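Local atomic coordinates of uncharacterized conserved protein (Sinorhizobium meliloti, PDB entry 4EZB), a protein that is of unknown function but may act as an oxidoreductase, with a Rossmann-like part joined to a helical part in a two-chain assembly. Residues V90-V95 with V116-N121; F142-V147 with L161-R166; K157-V162 with G178-A183; L194-S199 with M260-E265. All blocks are in the same frame, centred on the assembly; numbering follows the deposited sequence.

Contact 1. Residues V90-V95 with V116-N121; sequences VVLSLV and VFIDLN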
loop_
_atom_site.group_PDB
_atom_site.type_symbol
_atom_site.label_atom_id
_atom_site.label_comp_id
_atom_site.label_asym_id
_atom_site.label_seq_id
_atom_site.Cartn_x
_atom_site.Cartn_y
_atom_site.Cartn_z
ATOM N N VAL A 90 0.572 34.593 22.071
ATOM C CA VAL A 90 0.757 33.279 21.485
ATOM C C VAL A 90 2.089 32.702 21.924
ATOM O O VAL A 90 3.136 33.286 21.678
ATOM C CB VAL A 90 0.743 33.364 19.957
ATOM C CG1 VAL A 90 0.979 31.994 19.359
ATOM C CG2 VAL A 90 -0.586 33.960 19.469
ATOM N N VAL A 91 2.035 31.548 22.565
ATOM C CA VAL A 91 3.219 30.820 22.935
ATOM C C VAL A 91 3.429 29.606 22.014
ATOM O O VAL A 91 2.527 28.750 21.877
ATOM C CB VAL A 91 3.136 30.382 24.413
ATOM C CG1 VAL A 91 4.422 29.673 24.838
ATOM C CG2 VAL A 91 2.878 31.597 25.304
ATOM N N LEU A 92 4.599 29.545 21.370
ATOM C CA LEU A 92 4.963 28.439 20.480
ATOM C C LEU A 92 5.915 27.448 21.204
ATOM O O LEU A 92 7.019 27.818 21.622
ATOM C CB LEU A 92 5.625 28.958 19.205
ATOM C CG LEU A 92 4.840 29.907 18.269
ATOM C CD1 LEU A 92 5.549 30.053 16.926
ATOM C CD2 LEU A 92 3.403 29.462 18.010
ATOM N N SER A 93 5.493 26.198 21.348
ATOM C CA SER A 93 6.326 25.202 22.054
ATOM C C SER A 93 7.082 24.353 21.049
ATOM O O SER A 93 6.498 23.534 20.384
ATOM C CB SER A 93 5.473 24.302 22.956
ATOM O OG SER A 93 6.307 23.487 23.784
ATOM N N LEU A 94 8.382 24.572 20.932
ATOM C CA LEU A 94 9.229 23.752 20.053
ATOM C C LEU A 94 10.380 23.255 20.918
ATOM O O LEU A 94 11.353 23.969 21.160
ATOM C CB LEU A 94 9.769 24.568 18.889
ATOM C CG LEU A 94 8.819 24.941 17.750
ATOM C CD1 LEU A 94 9.115 26.347 17.222
ATOM C CD2 LEU A 94 8.932 23.898 16.634
ATOM N N VAL A 95 10.227 22.051 21.444
ATOM C CA VAL A 95 11.205 21.490 22.369
ATOM C C VAL A 95 11.449 20.054 21.930
ATOM O O VAL A 95 10.827 19.581 20.955
ATOM C CB VAL A 95 10.743 21.584 23.847
ATOM C CG1 VAL A 95 10.758 23.030 24.321
ATOM C CG2 VAL A 95 9.366 20.957 24.067
ATOM N N VAL A 116 -2.916 31.932 23.916
ATOM C CA VAL A 116 -2.985 30.619 23.285
ATOM C C VAL A 116 -1.590 29.960 23.292
ATOM O O VAL A 116 -0.624 30.562 22.847
ATOM C CB VAL A 116 -3.542 30.724 21.844
ATOM C CG1 VAL A 116 -3.666 29.342 21.223
ATOM C CG2 VAL A 116 -4.900 31.423 21.828
ATOM N N PHE A 117 -1.497 28.762 23.860
ATOM C CA PHE A 117 -0.305 27.914 23.810
ATOM C C PHE A 117 -0.491 26.998 22.607
ATOM O O PHE A 117 -1.481 26.239 22.558
ATOM C CB PHE A 117 -0.278 27.085 25.091
ATOM C CG PHE A 117 0.976 26.265 25.290
ATOM C CD1 PHE A 117 2.079 26.807 25.952
ATOM C CD2 PHE A 117 1.025 24.939 24.868
ATOM C CE1 PHE A 117 3.228 26.040 26.179
ATOM C CE2 PHE A 117 2.154 24.162 25.085
ATOM C CZ PHE A 117 3.264 24.718 25.745
ATOM N N ILE A 118 0.399 27.096 21.616
ATOM C CA ILE A 118 0.341 26.215 20.468
ATOM C C ILE A 118 1.472 25.208 20.580
ATOM O O ILE A 118 2.656 25.561 20.629
ATOM C CB ILE A 118 0.450 26.961 19.104
ATOM C CG1 ILE A 118 -0.525 28.133 19.007
ATOM C CG2 ILE A 118 0.207 25.997 17.947
ATOM C CD1 ILE A 118 -0.411 28.888 17.691
ATOM N N ASP A 119 1.117 23.939 20.648
ATOM C CA ASP A 119 2.126 22.920 20.824
ATOM C C ASP A 119 2.557 22.469 19.454
ATOM O O ASP A 119 1.768 21.875 18.744
ATOM C CB ASP A 119 1.566 21.744 21.608
ATOM C CG ASP A 119 2.642 20.744 21.977
ATOM O OD1 ASP A 119 2.990 20.689 23.193
ATOM O OD2 ASP A 119 3.154 20.038 21.053
ATOM N N LEU A 120 3.798 22.738 19.076
ATOM C CA LEU A 120 4.250 22.336 17.740
ATOM C C LEU A 120 5.193 21.141 17.718
ATOM O O LEU A 120 5.855 20.892 16.698
ATOM C CB LEU A 120 4.931 23.511 17.021
ATOM C CG LEU A 120 4.100 24.768 16.938
ATOM C CD1 LEU A 120 4.997 25.934 16.527
ATOM C CD2 LEU A 120 2.941 24.548 15.973
ATOM N N ASN A 121 5.276 20.414 18.815
ATOM C CA ASN A 121 6.176 19.279 18.932
ATOM C C ASN A 121 5.840 18.018 18.141
ATOM O O ASN A 121 4.698 17.763 17.865
ATOM C CB ASN A 121 6.380 18.970 20.387
ATOM C CG ASN A 121 6.941 20.139 21.128
ATOM O OD1 ASN A 121 7.988 20.636 20.790
ATOM N ND2 ASN A 121 6.222 20.618 22.097
HETATM O O HOH W 1 4.699 21.692 25.219
#
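Asn-121 swings its CG beside its own backbone N (chi1 -59°), which lays the carboxamide against the main chain of Val-95, while Ser-93 sends OG anti to its N (chi1 -171°) toward the same amide. Val-95 N meets Asn-121 OD1 at 2.7 Å, in the carbonyl plane and almost straight, at 178°. The other end of the amide is held loosely: ND2 gives a weak bond to Ser-93 OG (3.3 Å) and weak ones to both oxygens of Asp-119. OD2 of Asp-119 also accepts a bond from Asn-121 N, closing an Asx turn, and forms a salt bridge with Lys-128. A water takes a hydrogen bond from Ser-93 OG and gives one to Asp-119 OD1, lying at the edge of the Phe-117 ring and in its plane; Phe-117 CZ rests on Ser-93 CB at 3.6 Å. Across the other face, Ile-118 CD1 sits between Val-90 CG1 (3.8 Å) and Leu-92 CD2 (3.9 Å), and Leu-120 CD1 reaches Leu-92 CB. With an alanine in place of Asn-121, Val-95 N would probably lose its acceptor and the chain after strand 90-93 would be freer to move. Backbone hydrogen bonds of parallel pairing, among them Ile-118 N to Val-91 O (2.7 Å), join the strands, which helix 100-107 connects as a beta-alpha-beta crossover typical of Rossmann-like folds.

Contact 2. Residues F142-V147 with L161-R166; sequences FVEGAV and LVAGRR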
loop_
_atom_site.group_PDB
_atom_site.type_symbol
_atom_site.label_atom_id
_atom_site.label_comp_id
_atom_site.label_asym_id
_atom_site.label_seq_id
_atom_site.Cartn_x
_atom_site.Cartn_y
_atom_site.Cartn_z
ATOM N N PHE A 142 -5.302 26.167 24.690
ATOM C CA PHE A 142 -4.368 25.265 24.040
ATOM C C PHE A 142 -4.788 25.069 22.581
ATOM O O PHE A 142 -5.956 24.879 22.317
ATOM C CB PHE A 142 -4.356 23.909 24.763
ATOM C CG PHE A 142 -3.457 22.869 24.107
ATOM C CD1 PHE A 142 -2.112 22.804 24.419
ATOM C CD2 PHE A 142 -3.975 21.964 23.180
ATOM C CE1 PHE A 142 -1.289 21.832 23.832
ATOM C CE2 PHE A 142 -3.163 21.001 22.569
ATOM C CZ PHE A 142 -1.816 20.938 22.894
ATOM N N VAL A 143 -3.854 25.162 21.633
ATOM C CA VAL A 143 -4.163 24.788 20.254
ATOM C C VAL A 143 -3.122 23.742 19.880
ATOM O O VAL A 143 -1.947 23.896 20.157
ATOM C CB VAL A 143 -4.135 25.981 19.260
ATOM C CG1 VAL A 143 -4.119 25.498 17.821
ATOM C CG2 VAL A 143 -5.347 26.903 19.466
ATOM N N GLU A 144 -3.540 22.671 19.245
ATOM C CA GLU A 144 -2.548 21.677 18.870
ATOM C C GLU A 144 -2.043 21.926 17.455
ATOM O O GLU A 144 -2.842 22.028 16.536
ATOM C CB GLU A 144 -3.178 20.293 18.971
ATOM C CG GLU A 144 -2.263 19.233 18.378
ATOM C CD GLU A 144 -2.960 18.337 17.396
ATOM O OE1 GLU A 144 -2.356 17.320 17.034
ATOM O OE2 GLU A 144 -4.097 18.630 16.998
ATOM N N GLY A 145 -0.729 22.017 17.267
ATOM C CA GLY A 145 -0.184 22.152 15.915
ATOM C C GLY A 145 0.674 20.981 15.472
ATOM O O GLY A 145 1.188 20.194 16.299
ATOM N N ALA A 146 0.853 20.869 14.162
ATOM C CA ALA A 146 1.727 19.855 13.604
ATOM C C ALA A 146 2.440 20.431 12.396
ATOM O O ALA A 146 1.811 20.920 11.451
ATOM C CB ALA A 146 0.942 18.606 13.244
ATOM N N VAL A 147 3.760 20.388 12.449
ATOM C CA VAL A 147 4.600 21.008 11.437
ATOM C C VAL A 147 4.751 20.004 10.313
ATOM O O VAL A 147 5.067 18.850 10.570
ATOM C CB VAL A 147 5.939 21.412 12.030
ATOM C CG1 VAL A 147 6.783 22.170 11.002
ATOM C CG2 VAL A 147 5.693 22.249 13.291
ATOM N N LEU A 161 -0.306 22.589 10.516
ATOM C CA LEU A 161 -1.706 22.304 10.781
ATOM C C LEU A 161 -2.022 22.587 12.255
ATOM O O LEU A 161 -1.220 22.262 13.134
ATOM C CB LEU A 161 -2.023 20.854 10.423
ATOM C CG LEU A 161 -1.793 20.439 8.937
ATOM C CD1 LEU A 161 -2.304 19.029 8.657
ATOM C CD2 LEU A 161 -2.410 21.423 7.941
ATOM N N VAL A 162 -3.181 23.182 12.513
ATOM C CA VAL A 162 -3.653 23.446 13.888
ATOM C C VAL A 162 -5.087 22.929 14.127
ATOM O O VAL A 162 -5.924 22.892 13.210
ATOM C CB VAL A 162 -3.483 24.939 14.279
ATOM C CG1 VAL A 162 -2.013 25.257 14.513
ATOM C CG2 VAL A 162 -4.022 25.867 13.190
ATOM N N ALA A 163 -5.367 22.496 15.351
ATOM C CA ALA A 163 -6.695 22.018 15.718
ATOM C C ALA A 163 -7.020 22.474 17.138
ATOM O O ALA A 163 -6.160 22.409 18.017
ATOM C CB ALA A 163 -6.723 20.497 15.667
ATOM N N GLY A 164 -8.267 22.867 17.377
ATOM C CA GLY A 164 -8.705 23.248 18.733
ATOM C C GLY A 164 -9.785 24.302 18.658
ATOM O O GLY A 164 -10.056 24.840 17.572
ATOM N N ARG A 165 -10.420 24.583 19.800
ATOM C CA ARG A 165 -11.444 25.619 19.882
ATOM C C ARG A 165 -10.973 26.866 19.113
ATOM O O ARG A 165 -11.669 27.338 18.212
ATOM C CB ARG A 165 -11.754 25.951 21.351
ATOM C CG ARG A 165 -13.226 26.149 21.679
ATOM C CD ARG A 165 -13.448 26.927 22.979
ATOM N NE ARG A 165 -12.843 26.299 24.165
ATOM C CZ ARG A 165 -13.519 25.747 25.177
ATOM N NH1 ARG A 165 -12.859 25.208 26.202
ATOM N NH2 ARG A 165 -14.849 25.730 25.179
ATOM N N ARG A 166 -9.753 27.333 19.408
ATOM C CA ARG A 166 -9.232 28.589 18.843
ATOM C C ARG A 166 -8.286 28.460 17.642
ATOM O O ARG A 166 -7.637 29.429 17.245
ATOM C CB ARG A 166 -8.624 29.454 19.955
ATOM C CG ARG A 166 -9.666 29.794 21.026
ATOM C CD ARG A 166 -9.074 30.506 22.235
ATOM N NE ARG A 166 -8.671 31.869 21.916
ATOM C CZ ARG A 166 -8.030 32.692 22.750
ATOM N NH1 ARG A 166 -7.713 32.309 23.992
ATOM N NH2 ARG A 166 -7.690 33.901 22.326
HETATM O O HOH W 2 -8.165 26.497 21.706
#
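Glu-144 and Ala-163 pair across an antiparallel beta hairpin made by strands 141-147 and 159-163. Its hydrogen-bonded pairs are Glu-144 with Ala-163, where the Ala-163 N to Glu-144 O bond is 2.8 Å, and Ala-146 with Leu-161, where Ala-146 N meets Leu-161 O at 2.7 Å. Between them, Gly-145 and Val-162 form a non-hydrogen-bonded pair drawn in to 4.2 Å from CA to CA. Here Gly-145 CA makes a C-H...O contact with Leu-161 O, and Val-162 CG1 lies over the glycine, where a side chain would be a tight fit. The apolar contact centres on Val-143, whose CG1 stands anti to its backbone N (chi1 166°) and meets Val-162 CB obliquely at 3.6 Å; its CG2 branch leans on the main chain of Arg-166. On the opposite face, the bent chain of Glu-144 passes its OE2 close to Ala-163 CB (3.5 Å), but its carboxylate bonds to Ser-192 N and Ala-191 N at the start of helix 190-218. Arg-166, the N-cap residue of helix 167-175, pairs its guanidinium with Glu-169. One water links the two segments, donating to Phe-142 O at 2.8 Å and accepting from Arg-166 N at 2.9 Å.

Contact 3. Residues K157-V162 with G178-A183; sequences KVPILV and GMNLEA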
loop_
_atom_site.group_PDB
_atom_site.type_symbol
_atom_site.label_atom_id
_atom_site.label_comp_id
_atom_site.label_asym_id
_atom_site.label_seq_id
_atom_site.Cartn_x
_atom_site.Cartn_y
_atom_site.Cartn_z
ATOM N N LYS A 157 7.024 30.238 6.930
ATOM C CA LYS A 157 5.961 29.859 6.010
ATOM C C LYS A 157 5.884 28.346 5.867
ATOM O O LYS A 157 5.170 27.811 5.013
ATOM C CB LYS A 157 6.178 30.529 4.654
ATOM C CG LYS A 157 6.312 32.037 4.759
ATOM C CD LYS A 157 5.818 32.717 3.499
ATOM C CE LYS A 157 6.066 34.212 3.558
ATOM N NZ LYS A 157 5.434 34.879 4.731
ATOM N N VAL A 158 6.645 27.660 6.705
ATOM C CA VAL A 158 6.522 26.224 6.873
ATOM C C VAL A 158 5.037 25.901 7.114
ATOM O O VAL A 158 4.350 26.616 7.897
ATOM C CB VAL A 158 7.447 25.752 8.028
ATOM C CG1 VAL A 158 7.011 26.314 9.387
ATOM C CG2 VAL A 158 7.596 24.240 8.062
ATOM N N PRO A 159 4.517 24.887 6.394
ATOM C CA PRO A 159 3.116 24.486 6.592
ATOM C C PRO A 159 2.907 23.925 8.006
ATOM O O PRO A 159 3.588 22.969 8.418
ATOM C CB PRO A 159 2.890 23.401 5.522
ATOM C CG PRO A 159 4.267 22.925 5.136
ATOM C CD PRO A 159 5.173 24.121 5.310
ATOM N N ILE A 160 2.002 24.565 8.748
ATOM C CA ILE A 160 1.582 24.077 10.068
ATOM C C ILE A 160 0.083 23.776 10.041
ATOM O O ILE A 160 -0.699 24.577 9.546
ATOM C CB ILE A 160 1.954 25.085 11.179
ATOM C CG1 ILE A 160 3.477 25.151 11.311
ATOM C CG2 ILE A 160 1.324 24.687 12.513
ATOM C CD1 ILE A 160 4.030 26.300 12.140
ATOM N N LEU A 161 -0.306 22.589 10.516
ATOM C CA LEU A 161 -1.706 22.304 10.781
ATOM C C LEU A 161 -2.022 22.587 12.255
ATOM O O LEU A 161 -1.220 22.262 13.134
ATOM C CB LEU A 161 -2.023 20.854 10.423
ATOM C CG LEU A 161 -1.793 20.439 8.937
ATOM C CD1 LEU A 161 -2.304 19.029 8.657
ATOM C CD2 LEU A 161 -2.410 21.423 7.941
ATOM N N VAL A 162 -3.181 23.182 12.513
ATOM C CA VAL A 162 -3.653 23.446 13.888
ATOM C C VAL A 162 -5.087 22.929 14.127
ATOM O O VAL A 162 -5.924 22.892 13.210
ATOM C CB VAL A 162 -3.483 24.939 14.279
ATOM C CG1 VAL A 162 -2.013 25.257 14.513
ATOM C CG2 VAL A 162 -4.022 25.867 13.190
ATOM N N GLY A 178 2.102 36.738 8.401
ATOM C CA GLY A 178 2.879 36.089 7.332
ATOM C C GLY A 178 3.195 34.608 7.500
ATOM O O GLY A 178 3.940 34.037 6.688
HETATM N N MSE A 179 2.624 33.968 8.528
HETATM C CA MSE A 179 2.834 32.517 8.739
HETATM C C MSE A 179 1.911 31.705 7.880
HETATM O O MSE A 179 1.036 32.261 7.216
HETATM C CB MSE A 179 2.653 32.147 10.199
HETATM C CG MSE A 179 3.754 32.829 10.990
HETATM SE SE MSE A 179 3.994 31.938 12.731
HETATM C CE MSE A 179 3.439 33.492 13.803
ATOM N N ASN A 180 2.087 30.382 7.892
ATOM C CA ASN A 180 1.365 29.499 6.981
ATOM C C ASN A 180 0.573 28.370 7.670
ATOM O O ASN A 180 0.856 27.177 7.492
ATOM C CB ASN A 180 2.348 28.944 5.963
ATOM C CG ASN A 180 1.691 28.055 4.928
ATOM O OD1 ASN A 180 0.510 28.202 4.604
ATOM N ND2 ASN A 180 2.465 27.127 4.393
ATOM N N LEU A 181 -0.435 28.765 8.440
ATOM C CA LEU A 181 -1.221 27.824 9.228
ATOM C C LEU A 181 -2.542 27.484 8.569
ATOM O O LEU A 181 -3.198 28.360 8.008
ATOM C CB LEU A 181 -1.534 28.444 10.583
ATOM C CG LEU A 181 -0.548 28.357 11.731
ATOM C CD1 LEU A 181 0.694 29.229 11.532
ATOM C CD2 LEU A 181 -1.293 28.762 13.000
ATOM N N GLU A 182 -2.949 26.221 8.635
ATOM C CA GLU A 182 -4.359 25.906 8.381
ATOM C C GLU A 182 -5.073 25.161 9.507
ATOM O O GLU A 182 -4.559 24.206 10.072
ATOM C CB GLU A 182 -4.602 25.256 7.019
ATOM C CG GLU A 182 -3.647 24.161 6.631
ATOM C CD GLU A 182 -4.016 23.569 5.287
ATOM O OE1 GLU A 182 -5.159 23.072 5.148
ATOM O OE2 GLU A 182 -3.166 23.610 4.369
ATOM N N ALA A 183 -6.246 25.659 9.851
ATOM C CA ALA A 183 -7.068 25.033 10.869
ATOM C C ALA A 183 -7.738 23.821 10.247
ATOM O O ALA A 183 -8.364 23.918 9.203
ATOM C CB ALA A 183 -8.103 26.012 11.409
HETATM O O HOH W 3 3.826 28.908 9.245
#
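Ile-160 and Leu-181 flank each other on one face of the sheet, with Ile-160 CB 4.2 Å from Leu-181 CG. Next along this face, Val-162 meets Leu-181 at a slant, its CG1 3.9 Å from Leu-181 CD2. On the reverse face, Leu-161 and Glu-182 also run alongside each other: CD2 of Leu-161 presses on the aliphatic CG of Glu-182 at 3.3 Å, leaving the carboxylate beyond it. Toward Lys-157 and Gly-178 the contact turns polar. Asn-180 holds CG anti to its backbone N (chi1 -178°), reaching across so that ND2 donates to Lys-157 O (2.9 Å) from above the carbonyl plane, with that oxygen close to the plane of the amide. In return Lys-157 curves round Gly-178 O and bends at its last torsion, chi4 -58°, to set NZ on a lone pair of that oxygen at 2.6 Å. If an alanine stood at Asn-180, Lys-157 O would probably lose this donor and the backbone leading into Pro-159 would be less firmly held. A water spans Val-158 O and Asn-180 N, and backbone bonds of parallel pairing, such as Glu-182 N to Ile-160 O, follow. Helix 167-175 connects the strands as a beta-alpha-beta unit, its Ala-171 packing on Leu-181; helix 190-218 covers Leu-161, and Arg-224 of the second subunit makes a long, weak ion pair with Glu-182.

Contact 4. Residues L194-S199 with M260-E265; sequences LKMIRS and MTEAAE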
loop_
_atom_site.group_PDB
_atom_site.type_symbol
_atom_site.label_atom_id
_atom_site.label_comp_id
_atom_site.label_asym_id
_atom_site.label_seq_id
_atom_site.Cartn_x
_atom_site.Cartn_y
_atom_site.Cartn_z
ATOM N N LEU A 194 -3.904 13.856 11.563
ATOM C CA LEU A 194 -3.849 14.072 10.132
ATOM C C LEU A 194 -2.422 13.898 9.545
ATOM O O LEU A 194 -2.246 13.235 8.523
ATOM C CB LEU A 194 -4.400 15.464 9.831
ATOM C CG LEU A 194 -4.585 15.904 8.394
ATOM C CD1 LEU A 194 -5.214 14.778 7.619
ATOM C CD2 LEU A 194 -5.507 17.106 8.356
ATOM N N LYS A 195 -1.428 14.484 10.203
ATOM C CA LYS A 195 -0.030 14.368 9.793
ATOM C C LYS A 195 0.420 12.897 9.783
ATOM O O LYS A 195 0.992 12.411 8.802
ATOM C CB LYS A 195 0.870 15.185 10.733
ATOM C CG LYS A 195 2.352 14.952 10.487
ATOM C CD LYS A 195 3.239 15.893 11.280
ATOM C CE LYS A 195 4.698 15.489 11.132
ATOM N NZ LYS A 195 5.619 16.460 11.787
HETATM N N MSE A 196 0.123 12.200 10.871
HETATM C CA MSE A 196 0.481 10.797 11.036
HETATM C C MSE A 196 -0.214 9.863 10.076
HETATM O O MSE A 196 0.430 8.982 9.488
HETATM C CB MSE A 196 0.127 10.388 12.451
HETATM C CG MSE A 196 1.350 9.756 13.084
HETATM SE SE MSE A 196 2.488 11.110 13.955
HETATM C CE MSE A 196 1.150 11.964 15.123
ATOM N N ILE A 197 -1.525 10.014 9.922
ATOM C CA ILE A 197 -2.273 9.144 9.008
ATOM C C ILE A 197 -1.858 9.332 7.529
ATOM O O ILE A 197 -1.847 8.383 6.741
ATOM C CB ILE A 197 -3.787 9.295 9.225
ATOM C CG1 ILE A 197 -4.150 8.759 10.623
ATOM C CG2 ILE A 197 -4.581 8.514 8.180
ATOM C CD1 ILE A 197 -5.475 9.281 11.154
ATOM N N ARG A 198 -1.510 10.560 7.176
ATOM C CA ARG A 198 -1.069 10.925 5.841
ATOM C C ARG A 198 0.171 10.104 5.481
ATOM O O ARG A 198 0.384 9.783 4.312
ATOM C CB ARG A 198 -0.733 12.416 5.816
ATOM C CG ARG A 198 -0.176 12.933 4.507
ATOM C CD ARG A 198 0.212 14.407 4.591
ATOM N NE ARG A 198 0.956 14.811 3.397
ATOM C CZ ARG A 198 2.282 14.936 3.330
ATOM N NH1 ARG A 198 3.046 14.720 4.400
ATOM N NH2 ARG A 198 2.851 15.298 2.185
ATOM N N SER A 199 0.974 9.780 6.492
ATOM C CA SER A 199 2.158 8.919 6.338
ATOM C C SER A 199 1.843 7.517 5.900
ATOM O O SER A 199 2.646 6.889 5.207
ATOM C CB SER A 199 2.911 8.819 7.653
ATOM O OG SER A 199 3.972 9.735 7.653
HETATM N N MSE A 260 6.882 6.352 10.443
HETATM C CA MSE A 260 5.991 5.176 10.357
HETATM C C MSE A 260 5.689 4.575 11.710
HETATM O O MSE A 260 4.538 4.223 11.981
HETATM C CB MSE A 260 6.562 4.098 9.422
HETATM C CG MSE A 260 5.468 3.295 8.707
HETATM SE SE MSE A 260 4.083 4.466 7.915
HETATM C CE MSE A 260 3.068 3.196 6.799
ATOM N N THR A 261 6.714 4.454 12.561
ATOM C CA THR A 261 6.561 3.915 13.922
ATOM C C THR A 261 5.595 4.760 14.753
ATOM O O THR A 261 4.789 4.225 15.517
ATOM C CB THR A 261 7.911 3.810 14.667
ATOM O OG1 THR A 261 8.910 3.275 13.791
ATOM C CG2 THR A 261 7.783 2.915 15.914
ATOM N N GLU A 262 5.682 6.077 14.595
ATOM C CA GLU A 262 4.785 7.004 15.268
ATOM C C GLU A 262 3.370 6.822 14.746
ATOM O O GLU A 262 2.423 6.795 15.537
ATOM C CB GLU A 262 5.247 8.446 15.068
ATOM C CG GLU A 262 6.472 8.829 15.883
ATOM C CD GLU A 262 7.368 9.825 15.160
ATOM O OE1 GLU A 262 6.891 10.505 14.218
ATOM O OE2 GLU A 262 8.562 9.921 15.526
ATOM N N ALA A 263 3.236 6.684 13.422
ATOM C CA ALA A 263 1.924 6.508 12.786
ATOM C C ALA A 263 1.169 5.256 13.256
ATOM O O ALA A 263 -0.045 5.322 13.506
ATOM C CB ALA A 263 2.033 6.557 11.272
ATOM N N ALA A 264 1.881 4.136 13.393
ATOM C CA ALA A 264 1.315 2.915 13.977
ATOM C C ALA A 264 0.800 3.138 15.401
ATOM O O ALA A 264 -0.283 2.664 15.751
ATOM C CB ALA A 264 2.329 1.772 13.947
ATOM N N GLU A 265 1.580 3.859 16.212
ATOM C CA GLU A 265 1.189 4.219 17.595
ATOM C C GLU A 265 -0.040 5.148 17.640
ATOM O O GLU A 265 -0.912 4.995 18.483
ATOM C CB GLU A 265 2.372 4.865 18.332
ATOM C CG GLU A 265 3.459 3.885 18.755
ATOM C CD GLU A 265 4.846 4.504 18.770
ATOM O OE1 GLU A 265 4.979 5.723 19.039
ATOM O OE2 GLU A 265 5.815 3.756 18.514
#
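Met-196 and Ala-263 bring the two helices together, with their CA atoms 4.9 Å apart where segments 194-199 and 260-265 approach to 8.6 Å between axes and cross at -113°. The small alanine permits this closeness: its CB fits against the main chain of the other helix, 3.4 Å from Met-196 O. Met-196 in turn lays its CG over the alanine backbone, 3.3 Å from Ala-263 CA, a close carbon-carbon approach. The chain of this selenomethionine sits off the staggered positions at its first torsion (chi1 -128°) and folds at the second (chi2 89°), which carries SE across Glu-262, about perpendicular to that side chain and 4.0 Å from its CB. Helix 190-218 runs from the end of the Rossmann-like sheet into the helical C-terminal part, and helix 238-268 is one of the helices packed there, its segment 260-265 within the DUF1932 region. Farther along, Ser-199 CB faces Ala-263 CB at 4.4 Å, while its OG bonds to Lys-203. Met-260, also a selenomethionine, turns its SE toward Ser-199 O (3.9 Å), though the residue is poorly ordered; it also packs on Ala-280 and Cys-281 of helix 275-291. No hydrogen bond crosses between the segments. Elsewhere on helix 190-218, Leu-194 and Ile-197 pack on Ile-225 of the second subunit.

Contacts 1, 2 and 3 belong to one mixed sheet and are joined by backbone bonds, whereas contact 4 packs two helices. Contacts 1 and 2 are both buried, linked by the Phe-117 O to Val-143 N pairing of strands 116-119 and 141-147; contact 1 adds a buried cluster of amide, carboxylate and water. Contacts 2 and 3 share Leu-161 and Val-162 on strand 159-163, antiparallel to one neighbour and parallel to the other. Contact 3, on an outermost strand, 180-185, is partly buried, with polar bonds from exposed Lys-157. Contact 4 is buried packing with no hydrogen bond between its segments; Lys-195 NZ to Val-147 O and Leu-194 against Leu-161 tie its helix to the sheet.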